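PDB 3HL0: maleylacetate reductase from Agrobacterium tumefaciens, which catalyses the NAD-linked reduction of maleylacetate to 3-oxoadipate, probably as a step in the breakdown of gamma-resorcylate. Local coordinates for residues A37-T42 with G47-L52; G62-A67 with K77-A82; A173-A178 with V261-T266; A177-Y182 with L239-C244. All blocks are in the same frame, centred on the assembly; numbering follows the deposited sequence.

Interaction 1. Residues A37-T42 with G47-L52; sequences ALVLST and GDAEAL. With NAD (nicotinamide-adenine-dinucleotide), chain D.
Thr42 OG1 donates a hydrogen bond to O2B of the NAD, a ribose hydroxyl oxygen on the adenosine side, at 2.7 Å. Thr42 follows the C-terminal end of strand 37-40, which with helix 46-56 and strand 60-64 forms a beta-alpha-beta unit of the parallel nucleotide-binding sheet, so the cofactor is met where such sheets usually meet it. One residue back, Ser41 turns its side chain toward the helix. Its OG lies between the backbone N and the carbonyl carbon (chi1 73°) and donates to Thr42 O at 2.9 Å, the donor tilted 31° from that carbonyl plane.

Between strand and helix the packing is apolar and buried. Val39 CG1, anti to its own backbone N, comes down on the helix: Ala49 CB is 4.0 Å from it, and on the next turn Leu52 CD2 touches the same methyl at 4.1 Å. Ala49 also packs against Val63 of the neighbouring strand. At the helix start, Gly47 N is hydrogen-bonded to Asp252 of the second subunit. With a single methyl, Ala49 lets the helix come close under Ser41, its CB lying 3.7 Å from Ser41 CB and 3.6 Å from Ser41 OG.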
loop_
_atom_site.group_PDB
_atom_site.type_symbol
_atom_site.label_atom_id
_atom_site.label_comp_id
_atom_site.label_asym_id
_atom_site.label_seq_id
_atom_site.Cartn_x
_atom_site.Cartn_y
_atom_site.Cartn_z
ATOM N N ALA A 37 11.765 16.752 19.727
ATOM C CA ALA A 37 11.497 16.102 18.438
ATOM C C ALA A 37 10.049 15.722 18.235
ATOM O O ALA A 37 9.419 15.175 19.124
ATOM C CB ALA A 37 12.353 14.842 18.289
ATOM N N LEU A 38 9.515 15.979 17.044
ATOM C CA LEU A 38 8.234 15.386 16.670
ATOM C C LEU A 38 8.532 14.129 15.839
ATOM O O LEU A 38 9.139 14.224 14.760
ATOM C CB LEU A 38 7.372 16.390 15.885
ATOM C CG LEU A 38 6.015 15.892 15.359
ATOM C CD1 LEU A 38 4.975 15.752 16.507
ATOM C CD2 LEU A 38 5.486 16.829 14.274
ATOM N N VAL A 39 8.157 12.957 16.361
ATOM C CA VAL A 39 8.453 11.700 15.652
ATOM C C VAL A 39 7.346 11.446 14.619
ATOM O O VAL A 39 6.155 11.561 14.947
ATOM C CB VAL A 39 8.553 10.503 16.648
ATOM C CG1 VAL A 39 8.965 9.207 15.888
ATOM C CG2 VAL A 39 9.558 10.791 17.744
ATOM N N LEU A 40 7.721 11.098 13.390
ATOM C CA LEU A 40 6.764 10.936 12.309
ATOM C C LEU A 40 6.712 9.481 11.823
ATOM O O LEU A 40 7.736 8.797 11.767
ATOM C CB LEU A 40 7.208 11.804 11.110
ATOM C CG LEU A 40 7.438 13.283 11.381
ATOM C CD1 LEU A 40 7.936 13.873 10.061
ATOM C CD2 LEU A 40 6.158 13.970 11.871
ATOM N N SER A 41 5.521 9.023 11.447
ATOM C CA SER A 41 5.354 7.712 10.787
ATOM C C SER A 41 4.051 7.645 10.018
ATOM O O SER A 41 3.216 8.543 10.114
ATOM C CB SER A 41 5.352 6.555 11.806
ATOM O OG SER A 41 4.143 6.532 12.532
ATOM N N THR A 42 3.907 6.585 9.241
ATOM C CA THR A 42 2.625 6.166 8.705
ATOM C C THR A 42 1.838 5.387 9.779
ATOM O O THR A 42 2.372 5.039 10.859
ATOM C CB THR A 42 2.825 5.208 7.517
ATOM O OG1 THR A 42 3.511 4.049 8.009
ATOM C CG2 THR A 42 3.569 5.849 6.378
ATOM N N GLY A 47 3.375 1.937 15.868
ATOM C CA GLY A 47 3.885 1.284 17.079
ATOM C C GLY A 47 5.353 1.613 17.276
ATOM O O GLY A 47 5.774 1.982 18.383
ATOM N N ASP A 48 6.136 1.497 16.206
ATOM C CA ASP A 48 7.578 1.771 16.280
ATOM C C ASP A 48 7.883 3.254 16.600
ATOM O O ASP A 48 8.786 3.560 17.393
ATOM C CB ASP A 48 8.273 1.305 15.012
ATOM C CG ASP A 48 8.215 -0.225 14.843
ATOM O OD1 ASP A 48 7.891 -0.948 15.823
ATOM O OD2 ASP A 48 8.491 -0.709 13.725
ATOM N N ALA A 49 7.088 4.146 16.016
ATOM C CA ALA A 49 7.215 5.587 16.255
ATOM C C ALA A 49 6.907 5.931 17.707
ATOM O O ALA A 49 7.612 6.718 18.361
ATOM C CB ALA A 49 6.304 6.339 15.343
ATOM N N GLU A 50 5.866 5.289 18.221
ATOM C CA GLU A 50 5.502 5.460 19.617
ATOM C C GLU A 50 6.555 4.882 20.560
ATOM O O GLU A 50 6.844 5.493 21.594
ATOM C CB GLU A 50 4.126 4.838 19.871
ATOM C CG GLU A 50 3.029 5.670 19.256
ATOM C CD GLU A 50 1.710 4.950 19.140
ATOM O OE1 GLU A 50 1.592 3.753 19.509
ATOM O OE2 GLU A 50 0.759 5.611 18.675
ATOM N N ALA A 51 7.140 3.738 20.198
ATOM C CA ALA A 51 8.166 3.131 21.072
ATOM C C ALA A 51 9.413 4.032 21.099
ATOM O O ALA A 51 9.992 4.284 22.167
ATOM C CB ALA A 51 8.517 1.728 20.627
ATOM N N LEU A 52 9.812 4.542 19.931
ATOM C CA LEU A 52 10.946 5.490 19.880
ATOM C C LEU A 52 10.683 6.758 20.709
ATOM O O LEU A 52 11.534 7.240 21.481
ATOM C CB LEU A 52 11.260 5.873 18.432
ATOM C CG LEU A 52 12.323 6.970 18.279
ATOM C CD1 LEU A 52 13.652 6.557 18.912
ATOM C CD2 LEU A 52 12.436 7.288 16.778
HETATM P PA NAD D . 6.439 3.994 1.518
HETATM O O1A NAD D . 7.213 4.960 2.345
HETATM O O2A NAD D . 5.253 4.496 0.786
HETATM O O5B NAD D . 6.158 2.694 2.398
HETATM C C5B NAD D . 5.194 1.744 1.930
HETATM C C4B NAD D . 4.624 1.035 3.150
HETATM O O4B NAD D . 5.645 0.226 3.732
HETATM C C3B NAD D . 4.136 2.028 4.221
HETATM O O3B NAD D . 2.868 1.636 4.777
HETATM C C2B NAD D . 5.239 1.939 5.250
HETATM O O2B NAD D . 4.805 2.238 6.562
HETATM C C1B NAD D . 5.706 0.481 5.128
HETATM N N9A NAD D . 7.096 0.269 5.599
HETATM C C8A NAD D . 8.220 0.982 5.228
HETATM N N7A NAD D . 9.293 0.470 5.873
HETATM C C5A NAD D . 8.882 -0.561 6.676
HETATM C C6A NAD D . 9.564 -1.409 7.547
HETATM N N6A NAD D . 10.914 -1.556 7.565
HETATM N N1A NAD D . 8.790 -2.355 8.223
HETATM C C2A NAD D . 7.433 -2.455 8.012
HETATM N N3A NAD D . 6.760 -1.629 7.149
HETATM C C4A NAD D . 7.496 -0.687 6.489
HETATM O O3 NAD D . 7.369 3.367 0.330
HETATM P PN NAD D . 8.732 3.922 -0.354
HETATM O O1N NAD D . 8.847 3.148 -1.626
HETATM O O2N NAD D . 9.764 3.819 0.675
HETATM O O5D NAD D . 8.452 5.454 -0.718
HETATM C C5D NAD D . 7.674 5.836 -1.849
HETATM C C4D NAD D . 7.449 7.345 -1.747
HETATM O O4D NAD D . 8.717 7.974 -1.624
HETATM C C3D NAD D . 6.831 7.869 -3.037
HETATM O O3D NAD D . 5.985 8.978 -2.694
HETATM C C2D NAD D . 8.036 8.329 -3.823
HETATM O O2D NAD D . 7.753 9.309 -4.823
HETATM C C1D NAD D . 8.919 8.867 -2.712
HETATM N N1N NAD D . 10.334 8.909 -3.057
HETATM C C2N NAD D . 10.931 10.133 -3.032
HETATM C C3N NAD D . 12.269 10.229 -3.351
HETATM C C7N NAD D . 12.816 11.593 -3.255
HETATM O O7N NAD D . 14.138 11.671 -3.480
HETATM N N7N NAD D . 12.032 12.662 -2.972
HETATM C C4N NAD D . 13.075 9.079 -3.663
HETATM C C5N NAD D . 12.440 7.836 -3.687
HETATM C C6N NAD D . 11.067 7.768 -3.388
#

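Interaction 2. Residues G62-A67 with K77-A82; sequences GVFSEA and KTAVEA
The Phe64 ring lies against three residues of the helical segment 77-82, and each meets it from a different direction. Ala79 sits over one face: its CB is 3.8 Å from the ring centroid and only 16° off the ring normal, a CH-pi contact, displaced slightly toward the rim so that CE2 is its nearest ring atom at 3.7 Å. Thr78 comes in at the edge, near the ring plane, with CG2 3.8 Å from Phe64 CE1; the two side chains cross at about a right angle. Ala82, one turn after Thr78, brings its CB obliquely to within 3.9 Å of Phe64 CD1.

The torsions explain the fit. Phe64 CG is anti to the backbone N (chi1 -178°), which sends the ring straight out from the strand to the helix. In Thr78 it is the methyl that takes the position opposite the backbone N and faces the ring, while OG1 is hydrogen-bonded back to Glu74 O, one turn earlier in the same helix. Leu102 of helix 97-110 also packs on Phe64, and Ile106 of that helix touches Ala79.

Strand 62-64 and helix 77-82 run antiparallel, their axes 9.5 Å apart. That is the arrangement of a strand and its following helix in a beta-alpha-beta crossover: here the chain leaves 60-64, the outermost strand of this chain's sheet, returns along helix 73-85, and enters strand 90-95 of the parallel sheet beyond strand 37-40.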
loop_
_atom_site.group_PDB
_atom_site.type_symbol
_atom_site.label_atom_id
_atom_site.label_comp_id
_atom_site.label_asym_id
_atom_site.label_seq_id
_atom_site.Cartn_x
_atom_site.Cartn_y
_atom_site.Cartn_z
ATOM N N GLY A 62 6.354 14.893 20.711
ATOM C CA GLY A 62 5.102 14.311 20.214
ATOM C C GLY A 62 5.331 13.276 19.121
ATOM O O GLY A 62 6.477 13.065 18.686
ATOM N N VAL A 63 4.238 12.630 18.706
ATOM C CA VAL A 63 4.210 11.609 17.657
ATOM C C VAL A 63 3.074 11.923 16.693
ATOM O O VAL A 63 1.929 12.109 17.105
ATOM C CB VAL A 63 3.983 10.203 18.224
ATOM C CG1 VAL A 63 3.930 9.171 17.097
ATOM C CG2 VAL A 63 5.089 9.854 19.180
ATOM N N PHE A 64 3.399 12.056 15.411
ATOM C CA PHE A 64 2.371 12.251 14.389
ATOM C C PHE A 64 2.489 11.056 13.451
ATOM O O PHE A 64 3.469 10.936 12.727
ATOM C CB PHE A 64 2.627 13.549 13.610
ATOM C CG PHE A 64 1.573 13.844 12.570
ATOM C CD1 PHE A 64 0.405 14.523 12.936
ATOM C CD2 PHE A 64 1.728 13.430 11.244
ATOM C CE1 PHE A 64 -0.581 14.796 11.985
ATOM C CE2 PHE A 64 0.737 13.708 10.284
ATOM C CZ PHE A 64 -0.415 14.387 10.668
ATOM N N SER A 65 1.493 10.175 13.467
ATOM C CA SER A 65 1.580 8.887 12.775
ATOM C C SER A 65 0.585 8.780 11.612
ATOM O O SER A 65 0.075 7.688 11.296
ATOM C CB SER A 65 1.369 7.731 13.767
ATOM O OG SER A 65 0.090 7.848 14.428
ATOM N N GLU A 66 0.342 9.888 10.947
ATOM C CA GLU A 66 -0.612 9.857 9.828
ATOM C C GLU A 66 0.001 10.171 8.472
ATOM O O GLU A 66 -0.691 10.659 7.563
ATOM C CB GLU A 66 -1.797 10.777 10.121
ATOM C CG GLU A 66 -2.728 10.222 11.192
ATOM C CD GLU A 66 -3.660 11.264 11.728
ATOM O OE1 GLU A 66 -4.270 12.004 10.913
ATOM O OE2 GLU A 66 -3.787 11.340 12.968
ATOM N N ALA A 67 1.308 9.891 8.322
ATOM C CA ALA A 67 1.969 10.133 7.047
ATOM C C ALA A 67 1.233 9.327 5.995
ATOM O O ALA A 67 0.821 8.186 6.249
ATOM C CB ALA A 67 3.413 9.720 7.102
ATOM N N LYS A 77 -0.335 20.140 6.324
ATOM C CA LYS A 77 -0.854 21.266 7.151
ATOM C C LYS A 77 -1.175 20.847 8.576
ATOM O O LYS A 77 -0.789 21.530 9.535
ATOM C CB LYS A 77 -2.070 21.898 6.487
ATOM C CG LYS A 77 -1.661 22.667 5.253
ATOM C CD LYS A 77 -2.841 23.356 4.607
ATOM C CE LYS A 77 -2.408 24.114 3.357
ATOM N NZ LYS A 77 -2.567 23.234 2.186
ATOM N N THR A 78 -1.851 19.711 8.706
ATOM C CA THR A 78 -2.155 19.113 10.014
ATOM C C THR A 78 -0.893 18.756 10.807
ATOM O O THR A 78 -0.832 18.980 12.019
ATOM C CB THR A 78 -3.024 17.877 9.819
ATOM O OG1 THR A 78 -4.248 18.307 9.195
ATOM C CG2 THR A 78 -3.376 17.222 11.165
ATOM N N ALA A 79 0.116 18.222 10.117
ATOM C CA ALA A 79 1.364 17.851 10.787
ATOM C C ALA A 79 2.118 19.085 11.264
ATOM O O ALA A 79 2.741 19.078 12.326
ATOM C CB ALA A 79 2.258 17.032 9.848
ATOM N N VAL A 80 2.093 20.142 10.459
ATOM C CA VAL A 80 2.734 21.397 10.852
ATOM C C VAL A 80 2.034 22.001 12.070
ATOM O O VAL A 80 2.698 22.487 12.987
ATOM C CB VAL A 80 2.790 22.417 9.664
ATOM C CG1 VAL A 80 3.258 23.791 10.128
ATOM C CG2 VAL A 80 3.727 21.888 8.574
ATOM N N GLU A 81 0.705 21.925 12.101
ATOM C CA GLU A 81 -0.022 22.342 13.298
ATOM C C GLU A 81 0.436 21.506 14.507
ATOM O O GLU A 81 0.619 22.051 15.585
ATOM C CB GLU A 81 -1.531 22.249 13.088
ATOM C CG GLU A 81 -2.033 23.271 12.088
ATOM C CD GLU A 81 -3.454 23.001 11.596
ATOM O OE1 GLU A 81 -3.956 21.863 11.769
ATOM O OE2 GLU A 81 -4.066 23.941 11.026
ATOM N N ALA A 82 0.658 20.201 14.305
ATOM C CA ALA A 82 1.129 19.326 15.383
ATOM C C ALA A 82 2.555 19.688 15.831
ATOM O O ALA A 82 2.821 19.764 17.050
ATOM C CB ALA A 82 1.046 17.849 14.938
#

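Interaction 3. Residues A173-A178 with V261-T266; sequences AMAHAA and VLLPHT
The two imidazoles of 173-178 and 261-266, His176 and His265, flank the contact in which Leu263 meets Ala175. The backbone N of Ala173 lies above one face of His176, displaced toward the rim. The His241 ring meets the same imidazole with planes about 30° apart; His176 ND1 is hydrogen-bonded to His241 NE2, and His176 NE2 to Ala122 O. The ring of His265 has Val261 O at its edge and in its plane, while Pro352 packs against the same side chain.

Between 173-178 and 261-266 the contact is made by the forked end of Leu263. Its CG stands anti to the backbone N (chi1 -172°), carrying both methyls across to the other helix. CD1 lies 3.6 Å from Ala175 CB and 3.7 Å from Ala175 CA; CD2 leans on the backbone, 3.9 Å from Ala175 N, and reaches Met174 CB more loosely at 4.4 Å. Because Ala175 is so small, the branched end settles directly on the helix surface.

Both helices belong to the all-helical C-terminal part of this iron-containing alcohol dehydrogenase family member, and the contact is buried well inside it. Leu293 of helix 289-300 packs on both Leu263 and Met174, a selenomethionine in this crystal. Helix 239-251 adds His240, which packs on Ala175 and Leu263 and whose ND1 is hydrogen-bonded to Thr266 OG1. Helix 255-271 is kinked just after Leu263: Pro264 has no N-H to give to the preceding turn, and the N of His265 makes a weak bond to Leu262 O at 2.9 Å instead.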
loop_
_atom_site.group_PDB
_atom_site.type_symbol
_atom_site.label_atom_id
_atom_site.label_comp_id
_atom_site.label_asym_id
_atom_site.label_seq_id
_atom_site.Cartn_x
_atom_site.Cartn_y
_atom_site.Cartn_z
ATOM N N ALA A 173 15.952 1.596 -5.754
ATOM C CA ALA A 173 17.303 2.103 -5.435
ATOM C C ALA A 173 18.232 1.899 -6.626
ATOM O O ALA A 173 18.943 2.825 -7.064
ATOM C CB ALA A 173 17.873 1.362 -4.179
HETATM N N MSE A 174 18.229 0.688 -7.156
HETATM C CA MSE A 174 19.115 0.361 -8.293
HETATM C C MSE A 174 18.845 1.299 -9.476
HETATM O O MSE A 174 19.773 1.674 -10.211
HETATM C CB MSE A 174 18.957 -1.086 -8.741
HETATM C CG MSE A 174 19.494 -2.002 -7.678
HETATM SE SE MSE A 174 19.223 -3.869 -8.075
HETATM C CE MSE A 174 20.138 -3.979 -9.689
ATOM N N ALA A 175 17.579 1.692 -9.666
ATOM C CA ALA A 175 17.277 2.613 -10.755
ATOM C C ALA A 175 18.011 3.957 -10.641
ATOM O O ALA A 175 18.446 4.508 -11.641
ATOM C CB ALA A 175 15.738 2.842 -10.836
ATOM N N HIS A 176 18.125 4.483 -9.405
ATOM C CA HIS A 176 18.841 5.766 -9.172
ATOM C C HIS A 176 20.288 5.582 -9.644
ATOM O O HIS A 176 20.814 6.457 -10.355
ATOM C CB HIS A 176 18.869 6.126 -7.685
ATOM C CG HIS A 176 17.548 6.109 -6.970
ATOM N ND1 HIS A 176 16.336 6.441 -7.545
ATOM C CD2 HIS A 176 17.288 5.836 -5.661
ATOM C CE1 HIS A 176 15.378 6.334 -6.631
ATOM N NE2 HIS A 176 15.944 6.007 -5.469
ATOM N N ALA A 177 20.907 4.459 -9.258
ATOM C CA ALA A 177 22.333 4.226 -9.627
ATOM C C ALA A 177 22.523 4.018 -11.107
ATOM O O ALA A 177 23.453 4.553 -11.714
ATOM C CB ALA A 177 22.877 3.040 -8.863
ATOM N N ALA A 178 21.609 3.256 -11.726
ATOM C CA ALA A 178 21.736 2.951 -13.127
ATOM C C ALA A 178 21.684 4.246 -13.955
ATOM O O ALA A 178 22.519 4.473 -14.848
ATOM C CB ALA A 178 20.625 1.979 -13.548
ATOM N N VAL A 261 9.122 -2.715 -12.635
ATOM C CA VAL A 261 8.656 -3.145 -13.956
ATOM C C VAL A 261 9.375 -2.452 -15.123
ATOM O O VAL A 261 9.763 -3.110 -16.110
ATOM C CB VAL A 261 7.141 -2.975 -14.075
ATOM C CG1 VAL A 261 6.677 -3.287 -15.519
ATOM C CG2 VAL A 261 6.460 -3.951 -13.127
ATOM N N LEU A 262 9.533 -1.135 -14.992
ATOM C CA LEU A 262 10.071 -0.342 -16.122
ATOM C C LEU A 262 11.585 -0.477 -16.256
ATOM O O LEU A 262 12.077 -0.331 -17.370
ATOM C CB LEU A 262 9.686 1.145 -15.989
ATOM C CG LEU A 262 8.199 1.423 -16.332
ATOM C CD1 LEU A 262 7.925 2.896 -16.053
ATOM C CD2 LEU A 262 7.908 1.086 -17.748
ATOM N N LEU A 263 12.294 -0.658 -15.136
ATOM C CA LEU A 263 13.787 -0.475 -15.148
ATOM C C LEU A 263 14.513 -1.272 -16.275
ATOM O O LEU A 263 15.361 -0.710 -16.969
ATOM C CB LEU A 263 14.394 -0.740 -13.772
ATOM C CG LEU A 263 15.888 -0.357 -13.711
ATOM C CD1 LEU A 263 16.172 1.120 -13.986
ATOM C CD2 LEU A 263 16.391 -0.832 -12.358
ATOM N N PRO A 264 14.153 -2.541 -16.524
ATOM C CA PRO A 264 14.907 -3.255 -17.582
ATOM C C PRO A 264 14.704 -2.614 -18.973
ATOM O O PRO A 264 15.609 -2.655 -19.786
ATOM C CB PRO A 264 14.308 -4.668 -17.559
ATOM C CG PRO A 264 13.808 -4.831 -16.123
ATOM C CD PRO A 264 13.266 -3.449 -15.759
ATOM N N HIS A 265 13.524 -2.053 -19.206
ATOM C CA HIS A 265 13.143 -1.480 -20.502
ATOM C C HIS A 265 13.700 -0.108 -20.697
ATOM O O HIS A 265 14.098 0.210 -21.807
ATOM C CB HIS A 265 11.618 -1.459 -20.573
ATOM C CG HIS A 265 11.045 -2.820 -20.386
ATOM N ND1 HIS A 265 11.104 -3.784 -21.370
ATOM C CD2 HIS A 265 10.488 -3.404 -19.300
ATOM C CE1 HIS A 265 10.584 -4.903 -20.892
ATOM N NE2 HIS A 265 10.199 -4.701 -19.645
ATOM N N THR A 266 13.716 0.705 -19.634
ATOM C CA THR A 266 14.242 2.065 -19.758
ATOM C C THR A 266 15.762 1.973 -19.893
ATOM O O THR A 266 16.356 2.715 -20.711
ATOM C CB THR A 266 13.833 2.948 -18.559
ATOM O OG1 THR A 266 14.243 2.296 -17.347
ATOM C CG2 THR A 266 12.300 3.143 -18.576
#

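Interaction 4. Residues A177-Y182 with L239-C244; sequences AAEALY and LHHKLC
Glu179 reaches from helix 163-180 to the first turn of helix 239-251, within the helical C-terminal part of the iron-containing alcohol dehydrogenase fold. Its CB lies near the His241 ring. CG, set anti to the carbonyl carbon (chi1 -67°), lies 3.8 Å from both His240 CB and His241 ND1. The chain bends at the next torsion, and CD comes down on His240 CB at 3.3 Å.

OE1 and OE2 each accept two bonds from 177-182 and 239-244, and OE1 takes a third from Ser238 N. His241 ND1 gives OE1 a nearly straight bond (169°) of 2.7 Å, a His-carboxylate hydrogen bond lying in the imidazole plane and meeting the oxygen on its anti side; His241 N comes to OE1 at 3.1 Å from the same face, but from well above the carboxylate plane. His240 N reaches Glu179 OE2 at 2.9 Å, also from above the plane. Tyr182 OH donates to the anti lone pair of Glu179 OE2 at 2.6 Å.

So this buried carboxylate gathers the N-H groups at the start of a helix, whose dipole would probably favour its negative charge. The His241 side chain lies about 7 Å from the bound NAD, and its NE2 is hydrogen-bonded to His176 ND1. With ND1 committed as donor to Glu179 and the backbone N held by the same oxygen, the His241 ring is fixed in its rotation.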
loop_
_atom_site.group_PDB
_atom_site.type_symbol
_atom_site.label_atom_id
_atom_site.label_comp_id
_atom_site.label_asym_id
_atom_site.label_seq_id
_atom_site.Cartn_x
_atom_site.Cartn_y
_atom_site.Cartn_z
ATOM N N ALA A 177 20.907 4.459 -9.258
ATOM C CA ALA A 177 22.333 4.226 -9.627
ATOM C C ALA A 177 22.523 4.018 -11.107
ATOM O O ALA A 177 23.453 4.553 -11.714
ATOM C CB ALA A 177 22.877 3.040 -8.863
ATOM N N ALA A 178 21.609 3.256 -11.726
ATOM C CA ALA A 178 21.736 2.951 -13.127
ATOM C C ALA A 178 21.684 4.246 -13.955
ATOM O O ALA A 178 22.519 4.473 -14.848
ATOM C CB ALA A 178 20.625 1.979 -13.548
ATOM N N GLU A 179 20.722 5.122 -13.648
ATOM C CA GLU A 179 20.626 6.378 -14.414
ATOM C C GLU A 179 21.782 7.338 -14.092
ATOM O O GLU A 179 22.173 8.130 -14.945
ATOM C CB GLU A 179 19.270 7.086 -14.229
ATOM C CG GLU A 179 18.119 6.302 -14.844
ATOM C CD GLU A 179 17.104 7.233 -15.546
ATOM O OE1 GLU A 179 16.434 8.048 -14.890
ATOM O OE2 GLU A 179 17.055 7.171 -16.779
ATOM N N ALA A 180 22.293 7.277 -12.864
ATOM C CA ALA A 180 23.440 8.127 -12.536
ATOM C C ALA A 180 24.623 7.852 -13.482
ATOM O O ALA A 180 25.411 8.777 -13.778
ATOM C CB ALA A 180 23.849 7.919 -11.101
ATOM N N LEU A 181 24.767 6.614 -13.939
ATOM C CA LEU A 181 25.925 6.290 -14.806
ATOM C C LEU A 181 25.948 7.084 -16.117
ATOM O O LEU A 181 27.041 7.338 -16.670
ATOM C CB LEU A 181 25.940 4.797 -15.131
ATOM C CG LEU A 181 26.132 3.890 -13.913
ATOM C CD1 LEU A 181 25.969 2.413 -14.347
ATOM C CD2 LEU A 181 27.521 4.142 -13.239
ATOM N N TYR A 182 24.780 7.494 -16.599
ATOM C CA TYR A 182 24.718 8.235 -17.866
ATOM C C TYR A 182 24.131 9.614 -17.718
ATOM O O TYR A 182 23.743 10.244 -18.709
ATOM C CB TYR A 182 24.009 7.415 -18.959
ATOM C CG TYR A 182 22.603 6.925 -18.645
ATOM C CD1 TYR A 182 21.508 7.810 -18.659
ATOM C CD2 TYR A 182 22.389 5.577 -18.350
ATOM C CE1 TYR A 182 20.198 7.329 -18.421
ATOM C CE2 TYR A 182 21.111 5.093 -18.077
ATOM C CZ TYR A 182 20.038 5.964 -18.149
ATOM O OH TYR A 182 18.755 5.493 -17.905
ATOM N N LEU A 239 15.244 9.328 -18.555
ATOM C CA LEU A 239 14.045 8.631 -19.002
ATOM C C LEU A 239 13.394 7.760 -17.911
ATOM O O LEU A 239 12.172 7.777 -17.724
ATOM C CB LEU A 239 14.399 7.760 -20.209
ATOM C CG LEU A 239 13.339 6.739 -20.629
ATOM C CD1 LEU A 239 12.077 7.453 -21.097
ATOM C CD2 LEU A 239 13.920 5.811 -21.711
ATOM N N HIS A 240 14.204 6.983 -17.205
ATOM C CA HIS A 240 13.567 6.067 -16.267
ATOM C C HIS A 240 12.758 6.794 -15.219
ATOM O O HIS A 240 11.588 6.457 -14.987
ATOM C CB HIS A 240 14.576 5.112 -15.620
ATOM C CG HIS A 240 13.931 4.249 -14.574
ATOM N ND1 HIS A 240 13.233 3.094 -14.874
ATOM C CD2 HIS A 240 13.771 4.462 -13.250
ATOM C CE1 HIS A 240 12.713 2.606 -13.756
ATOM N NE2 HIS A 240 13.019 3.427 -12.756
ATOM N N HIS A 241 13.377 7.755 -14.548
ATOM C CA HIS A 241 12.635 8.415 -13.445
ATOM C C HIS A 241 11.500 9.292 -14.008
ATOM O O HIS A 241 10.453 9.378 -13.383
ATOM C CB HIS A 241 13.604 9.190 -12.525
ATOM C CG HIS A 241 14.526 8.297 -11.739
ATOM N ND1 HIS A 241 15.586 7.633 -12.323
ATOM C CD2 HIS A 241 14.543 7.965 -10.426
ATOM C CE1 HIS A 241 16.213 6.917 -11.395
ATOM N NE2 HIS A 241 15.592 7.088 -10.237
ATOM N N LYS A 242 11.710 9.934 -15.155
ATOM C CA LYS A 242 10.631 10.752 -15.771
ATOM C C LYS A 242 9.424 9.903 -16.135
ATOM O O LYS A 242 8.286 10.258 -15.799
ATOM C CB LYS A 242 11.163 11.492 -16.979
ATOM C CG LYS A 242 12.201 12.569 -16.591
ATOM C CD LYS A 242 11.531 13.844 -16.090
ATOM C CE LYS A 242 12.467 15.040 -16.174
ATOM N NZ LYS A 242 13.496 15.011 -15.081
ATOM N N LEU A 243 9.676 8.755 -16.752
ATOM C CA LEU A 243 8.585 7.868 -17.167
ATOM C C LEU A 243 7.858 7.306 -15.956
ATOM O O LEU A 243 6.627 7.202 -15.983
ATOM C CB LEU A 243 9.090 6.778 -18.106
ATOM C CG LEU A 243 8.054 5.850 -18.739
ATOM C CD1 LEU A 243 7.110 6.752 -19.595
ATOM C CD2 LEU A 243 8.765 4.818 -19.598
ATOM N N CYS A 244 8.575 6.938 -14.888
ATOM C CA CYS A 244 7.902 6.413 -13.710
ATOM C C CYS A 244 7.012 7.499 -13.099
ATOM O O CYS A 244 5.896 7.229 -12.659
ATOM C CB CYS A 244 8.894 5.955 -12.642
ATOM S SG CYS A 244 9.762 4.434 -13.057
#

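From the N terminus, interaction 1 closes a short loop between strand 37-40 and helix 46-56, and interaction 2 follows in series, closing the next one between strand 60-64 and helix 73-85. The two are stitched together through the sheet, where Val39 pairs with Gly62 and Phe64. The C-terminal helical part brings longer closures. Interaction 3 spans from 173-178 to 261-266 and interaction 4 from 177-182 to 239-244; both closures start from the same stretch of helix 163-180, with Ala177 and Ala178 in common, and interaction 4 closes first. Together they bind helices 239-251 and 255-271 to helix 163-180. Interactions 1 and 3 stay about 17 Å apart at their nearest atoms.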